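Local coordinates for protein Myo-inositol phosphohydrolase (Mitsuokella multacida, PDB 4WU3) that probably removes phosphate from inositol hexakisphosphate (phytate) as a PTP-like phosphatase, and is found here bound to inositol-(1,3,4,5)-tetrakisphosphate, at residues K370-F376 against Y578-E582. The protein carries 2 engineered substitutions. Residues are numbered along the deposited sequence; the frame is centred on the assembly and turned at random.
Sequences KKTGKGF and YVAYE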
loop_
_atom_site.group_PDB
_atom_site.type_symbol
_atom_site.label_atom_id
_atom_site.label_comp_id
_atom_site.label_asym_id
_atom_site.label_seq_id
_atom_site.Cartn_x
_atom_site.Cartn_y
_atom_site.Cartn_z
ATOM N N LYS A 370 -6.435 -4.832 38.403
ATOM C CA LYS A 370 -5.932 -4.473 37.080
ATOM C C LYS A 370 -7.048 -4.333 36.050
ATOM O O LYS A 370 -6.838 -3.763 34.984
ATOM C CB LYS A 370 -4.871 -5.470 36.630
ATOM C CG LYS A 370 -3.561 -5.266 37.374
ATOM C CD LYS A 370 -2.487 -6.232 36.923
ATOM C CE LYS A 370 -2.724 -7.613 37.498
ATOM N NZ LYS A 370 -1.643 -8.553 37.091
ATOM N N LYS A 371 -8.238 -4.813 36.393
ATOM C CA LYS A 371 -9.406 -4.653 35.538
ATOM C C LYS A 371 -10.367 -3.595 36.063
ATOM O O LYS A 371 -11.520 -3.510 35.614
ATOM C CB LYS A 371 -10.129 -5.987 35.373
ATOM C CG LYS A 371 -9.360 -6.952 34.493
ATOM C CD LYS A 371 -10.017 -8.314 34.422
ATOM C CE LYS A 371 -9.259 -9.202 33.449
ATOM N NZ LYS A 371 -9.742 -10.604 33.489
ATOM N N THR A 372 -9.889 -2.789 37.010
ATOM C CA THR A 372 -10.670 -1.670 37.528
ATOM C C THR A 372 -10.211 -0.403 36.797
ATOM O O THR A 372 -10.087 -0.416 35.573
ATOM C CB THR A 372 -10.570 -1.537 39.073
ATOM O OG1 THR A 372 -9.221 -1.268 39.473
ATOM C CG2 THR A 372 -11.028 -2.822 39.754
ATOM N N GLY A 373 -9.965 0.681 37.524
ATOM C CA GLY A 373 -9.591 1.946 36.901
ATOM C C GLY A 373 -9.675 3.107 37.870
ATOM O O GLY A 373 -9.649 2.909 39.089
ATOM N N LYS A 374 -9.780 4.319 37.328
ATOM C CA LYS A 374 -9.802 5.538 38.129
ATOM C C LYS A 374 -10.950 5.540 39.141
ATOM O O LYS A 374 -12.110 5.340 38.785
ATOM C CB LYS A 374 -9.908 6.765 37.212
ATOM C CG LYS A 374 -9.936 8.102 37.944
ATOM C CD LYS A 374 -10.078 9.279 36.984
ATOM C CE LYS A 374 -10.070 10.610 37.729
ATOM N NZ LYS A 374 -10.397 11.762 36.842
ATOM N N GLY A 375 -10.609 5.769 40.406
ATOM C CA GLY A 375 -11.607 5.919 41.466
ATOM C C GLY A 375 -11.950 4.621 42.182
ATOM O O GLY A 375 -12.775 4.606 43.093
ATOM N N PHE A 376 -11.336 3.520 41.774
ATOM C CA PHE A 376 -11.721 2.231 42.335
ATOM C C PHE A 376 -11.382 2.101 43.811
ATOM O O PHE A 376 -10.239 2.308 44.223
ATOM C CB PHE A 376 -11.078 1.059 41.596
ATOM C CG PHE A 376 -11.280 -0.256 42.298
ATOM C CD1 PHE A 376 -12.517 -0.873 42.287
ATOM C CD2 PHE A 376 -10.247 -0.843 43.016
ATOM C CE1 PHE A 376 -12.720 -2.063 42.952
ATOM C CE2 PHE A 376 -10.442 -2.039 43.684
ATOM C CZ PHE A 376 -11.683 -2.651 43.651
ATOM N N TYR A 578 -15.852 -2.834 35.272
ATOM C CA TYR A 578 -15.582 -1.460 35.679
ATOM C C TYR A 578 -15.734 -0.571 34.451
ATOM O O TYR A 578 -14.977 -0.717 33.485
ATOM C CB TYR A 578 -14.169 -1.330 36.253
ATOM C CG TYR A 578 -13.980 -0.093 37.106
ATOM C CD1 TYR A 578 -14.495 -0.041 38.396
ATOM C CD2 TYR A 578 -13.297 1.019 36.626
ATOM C CE1 TYR A 578 -14.339 1.082 39.179
ATOM C CE2 TYR A 578 -13.137 2.149 37.406
ATOM C CZ TYR A 578 -13.658 2.171 38.682
ATOM O OH TYR A 578 -13.513 3.280 39.476
ATOM N N VAL A 579 -16.697 0.350 34.489
ATOM C CA VAL A 579 -17.065 1.095 33.296
ATOM C C VAL A 579 -15.914 1.941 32.774
ATOM O O VAL A 579 -15.856 2.217 31.584
ATOM C CB VAL A 579 -18.265 2.026 33.535
ATOM C CG1 VAL A 579 -18.599 2.808 32.266
ATOM C CG2 VAL A 579 -19.473 1.236 34.009
ATOM N N ALA A 580 -15.014 2.366 33.662
ATOM C CA ALA A 580 -13.950 3.302 33.279
ATOM C C ALA A 580 -12.624 2.591 33.042
ATOM O O ALA A 580 -11.566 3.215 33.051
ATOM C CB ALA A 580 -13.786 4.411 34.317
ATOM N N TYR A 581 -12.693 1.288 32.799
ATOM C CA TYR A 581 -11.506 0.523 32.444
ATOM C C TYR A 581 -10.852 1.094 31.193
ATOM O O TYR A 581 -11.530 1.434 30.213
ATOM C CB TYR A 581 -11.859 -0.951 32.218
ATOM C CG TYR A 581 -10.703 -1.787 31.691
ATOM C CD1 TYR A 581 -9.670 -2.189 32.525
ATOM C CD2 TYR A 581 -10.648 -2.165 30.353
ATOM C CE1 TYR A 581 -8.614 -2.943 32.039
ATOM C CE2 TYR A 581 -9.602 -2.920 29.864
ATOM C CZ TYR A 581 -8.590 -3.309 30.706
ATOM O OH TYR A 581 -7.558 -4.058 30.205
ATOM N N GLU A 582 -9.531 1.207 31.231
ATOM C CA GLU A 582 -8.767 1.554 30.044
ATOM C C GLU A 582 -7.609 0.584 29.935
ATOM O O GLU A 582 -7.102 0.097 30.949
ATOM C CB GLU A 582 -8.241 2.994 30.102
ATOM C CG GLU A 582 -9.298 4.029 30.424
ATOM C CD GLU A 582 -8.923 5.405 29.934
ATOM O OE1 GLU A 582 -8.845 6.340 30.750
ATOM O OE2 GLU A 582 -8.709 5.560 28.724
HETATM O O HOH W 1 -13.630 -4.469 34.099
HETATM O O HOH W 2 -8.100 1.010 33.821
HETATM O O HOH W 3 -9.573 4.663 34.506
#
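Two beta turns meet here, a type II turn from Gly373 to Phe376 in the loop after strand 357-358 and a type I turn from Tyr578 to Tyr581 between helices 564-573 and 593-613. Tyr578 does most of the work: with CG anti to the backbone N (chi1 -160°), its ring runs along the Thr372-Gly373 backbone, CD2 lying 3.4 Å from Thr372 C, while Thr372 CB sits over one face. At the far end Tyr578 OH donates to Lys374 O at 2.6 Å; this oxygen lies at the ring edge, in its plane, while the hydroxyl stands 49° out of the carbonyl plane, off the lone pairs. Phe376 CB packs 4.0 Å from Tyr578 CZ, and Thr372 CG2 covers the centre of the Phe376 ring. A phenylalanine at Tyr578 would probably keep this packing but leave Lys374 O without its donor and the turn less firmly held. Tyr581 turns its ring edge to Lys370 O, 3.5 Å from Tyr581 CE1, and to Thr372 O; its side chain, about 6 Å from the bound inositol tetrakisphosphate, also meets pocket residue Tyr596 edge-to-face. Tyrosine packing thus dominates, with one direct hydrogen bond and three water bridges between main-chain atoms, one joining Lys371 O to Tyr578 N.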